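Local atomic coordinates of fimbrium subunit Fim1C (Bacteroides vulgatus, PDB entry 4QB7), a protein that probably forms part of the tip of fimbriae, the filamentous cell-surface appendages that mediate adhesion and biofilm formation. Residues S199-N204 against I271-K276. Sequence-based numbering, arbitrary orientation.
With SO4 (sulfate ion), chain Q.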
loop_
_atom_site.group_PDB
_atom_site.type_symbol
_atom_site.label_atom_id
_atom_site.label_comp_id
_atom_site.label_asym_id
_atom_site.label_seq_id
_atom_site.Cartn_x
_atom_site.Cartn_y
_atom_site.Cartn_z
ATOM N N SER A 199 -14.699 2.151 13.760
ATOM C CA SER A 199 -15.463 0.916 13.679
ATOM C C SER A 199 -16.012 0.648 12.271
ATOM O O SER A 199 -16.155 -0.525 11.911
ATOM C CB SER A 199 -16.603 0.925 14.690
ATOM O OG SER A 199 -17.305 2.159 14.706
ATOM N N THR A 200 -16.333 1.703 11.481
ATOM C CA THR A 200 -16.895 1.498 10.131
ATOM C C THR A 200 -16.210 2.396 9.075
ATOM O O THR A 200 -16.884 2.867 8.160
ATOM C CB THR A 200 -18.444 1.720 10.137
ATOM O OG1 THR A 200 -18.772 2.972 10.755
ATOM C CG2 THR A 200 -19.204 0.600 10.819
ATOM N N THR A 201 -14.869 2.557 9.145
ATOM C CA THR A 201 -14.128 3.454 8.252
ATOM C C THR A 201 -13.087 2.749 7.379
ATOM O O THR A 201 -13.081 2.964 6.175
ATOM C CB THR A 201 -13.442 4.558 9.102
ATOM O OG1 THR A 201 -14.423 5.216 9.905
ATOM C CG2 THR A 201 -12.699 5.585 8.266
ATOM N N LEU A 202 -12.180 1.980 7.987
ATOM C CA LEU A 202 -11.047 1.324 7.342
ATOM C C LEU A 202 -11.318 -0.151 7.069
ATOM O O LEU A 202 -11.450 -0.936 8.009
ATOM C CB LEU A 202 -9.781 1.484 8.218
ATOM C CG LEU A 202 -8.439 1.124 7.582
ATOM C CD1 LEU A 202 -8.122 2.031 6.401
ATOM C CD2 LEU A 202 -7.325 1.191 8.589
ATOM N N TYR A 203 -11.340 -0.531 5.778
ATOM C CA TYR A 203 -11.558 -1.918 5.385
ATOM C C TYR A 203 -10.334 -2.759 5.657
ATOM O O TYR A 203 -9.204 -2.300 5.420
ATOM C CB TYR A 203 -11.870 -2.038 3.869
ATOM C CG TYR A 203 -13.150 -1.401 3.378
ATOM C CD1 TYR A 203 -14.317 -1.466 4.130
ATOM C CD2 TYR A 203 -13.220 -0.816 2.114
ATOM C CE1 TYR A 203 -15.501 -0.895 3.677
ATOM C CE2 TYR A 203 -14.402 -0.229 1.654
ATOM C CZ TYR A 203 -15.538 -0.273 2.443
ATOM O OH TYR A 203 -16.716 0.297 2.029
ATOM N N ASN A 204 -10.550 -4.020 6.067
ATOM C CA ASN A 204 -9.436 -4.952 6.180
ATOM C C ASN A 204 -9.535 -5.923 5.008
ATOM O O ASN A 204 -8.553 -6.551 4.645
ATOM C CB ASN A 204 -9.393 -5.661 7.528
ATOM C CG ASN A 204 -10.474 -6.661 7.719
ATOM O OD1 ASN A 204 -11.640 -6.403 7.449
ATOM N ND2 ASN A 204 -10.088 -7.852 8.103
ATOM N N ILE A 271 -5.865 -0.704 2.398
ATOM C CA ILE A 271 -6.985 -0.480 1.485
ATOM C C ILE A 271 -7.361 1.001 1.758
ATOM O O ILE A 271 -7.474 1.395 2.937
ATOM C CB ILE A 271 -8.154 -1.482 1.677
ATOM C CG1 ILE A 271 -7.711 -2.925 1.384
ATOM C CG2 ILE A 271 -9.339 -1.103 0.793
ATOM C CD1 ILE A 271 -8.572 -3.963 1.943
ATOM N N PRO A 272 -7.400 1.863 0.713
ATOM C CA PRO A 272 -7.640 3.295 0.964
ATOM C C PRO A 272 -9.036 3.592 1.518
ATOM O O PRO A 272 -9.936 2.736 1.465
ATOM C CB PRO A 272 -7.438 3.925 -0.423
ATOM C CG PRO A 272 -7.758 2.849 -1.369
ATOM C CD PRO A 272 -7.274 1.586 -0.735
ATOM N N VAL A 273 -9.213 4.797 2.064
ATOM C CA VAL A 273 -10.522 5.229 2.565
ATOM C C VAL A 273 -11.132 6.115 1.465
ATOM O O VAL A 273 -10.468 7.040 0.988
ATOM C CB VAL A 273 -10.452 5.944 3.953
ATOM C CG1 VAL A 273 -11.822 6.429 4.380
ATOM C CG2 VAL A 273 -9.881 5.014 5.018
ATOM N N ASN A 274 -12.363 5.813 1.039
ATOM C CA ASN A 274 -13.092 6.562 0.007
ATOM C C ASN A 274 -12.265 6.768 -1.255
ATOM O O ASN A 274 -12.304 7.844 -1.857
ATOM C CB ASN A 274 -13.581 7.902 0.546
ATOM C CG ASN A 274 -14.593 7.746 1.628
ATOM O OD1 ASN A 274 -15.516 6.931 1.538
ATOM N ND2 ASN A 274 -14.419 8.508 2.686
ATOM N N ASN A 275 -11.525 5.719 -1.652
ATOM C CA ASN A 275 -10.669 5.705 -2.816
ATOM C C ASN A 275 -9.730 6.915 -2.836
ATOM O O ASN A 275 -8.932 7.061 -1.916
ATOM C CB ASN A 275 -11.479 5.592 -4.110
ATOM C CG ASN A 275 -12.047 4.213 -4.274
ATOM O OD1 ASN A 275 -11.336 3.270 -4.605
ATOM N ND2 ASN A 275 -13.311 4.043 -3.926
ATOM N N LYS A 276 -9.777 7.751 -3.896
ATOM C CA LYS A 276 -8.827 8.863 -4.046
ATOM C C LYS A 276 -9.181 10.101 -3.175
ATOM O O LYS A 276 -8.381 11.040 -3.091
ATOM C CB LYS A 276 -8.680 9.230 -5.534
ATOM C CG LYS A 276 -7.415 8.600 -6.137
ATOM C CD LYS A 276 -7.496 8.297 -7.637
ATOM C CE LYS A 276 -6.275 7.535 -8.146
ATOM N NZ LYS A 276 -6.329 7.300 -9.620
HETATM S S SO4 Q . -18.451 1.196 -1.028
HETATM O O1 SO4 Q . -18.939 2.400 -0.334
HETATM O O2 SO4 Q . -19.365 0.064 -0.812
HETATM O O3 SO4 Q . -18.353 1.481 -2.465
HETATM O O4 SO4 Q . -17.123 0.878 -0.516
HETATM O O HOH W 1 -11.110 1.641 3.777
HETATM O O HOH W 2 -7.174 -0.699 4.989
#
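The ring of Tyr203 meets Ile271 and a sulfate ion at its edge, near its own plane, while the ring of Tyr224 meets it with the two planes about 30° apart. At the hydroxyl end, Tyr203 OH donates a hydrogen bond of 2.6 Å to O4 of the sulfate, which probably came from the crystallisation liquor. Ile271 comes in at the root of the ring, its CG2 lying 4.1 Å from Tyr203 CB, and sends CD1 onward to within 3.7 Å of Asn204 O. On the next residue pair, Leu202 has CG anti to the backbone N (chi1 -168°), and with chi2 at 63° this brings CD1 to 3.7 Å from Val273 CG2, the two side chains at about a right angle.

No direct hydrogen bond joins the two backbones; water fills in. One molecule accepts from Tyr203 N and donates to Pro272 O, its oxygen 2.8 Å from Pro272 O, while a second donates to both Tyr203 O and Ile271 O.

Residues 271-276 open the loop that leads from strand 259-270 of the mixed sheet toward strand 286-296, laid against the residues leading into strand 203-209. Trp215 and Phe126, from strands 214-217 and 123-127 of the same antiparallel sheet as 203-209, pack on Ile271, and Phe319 of a loop touches Leu202.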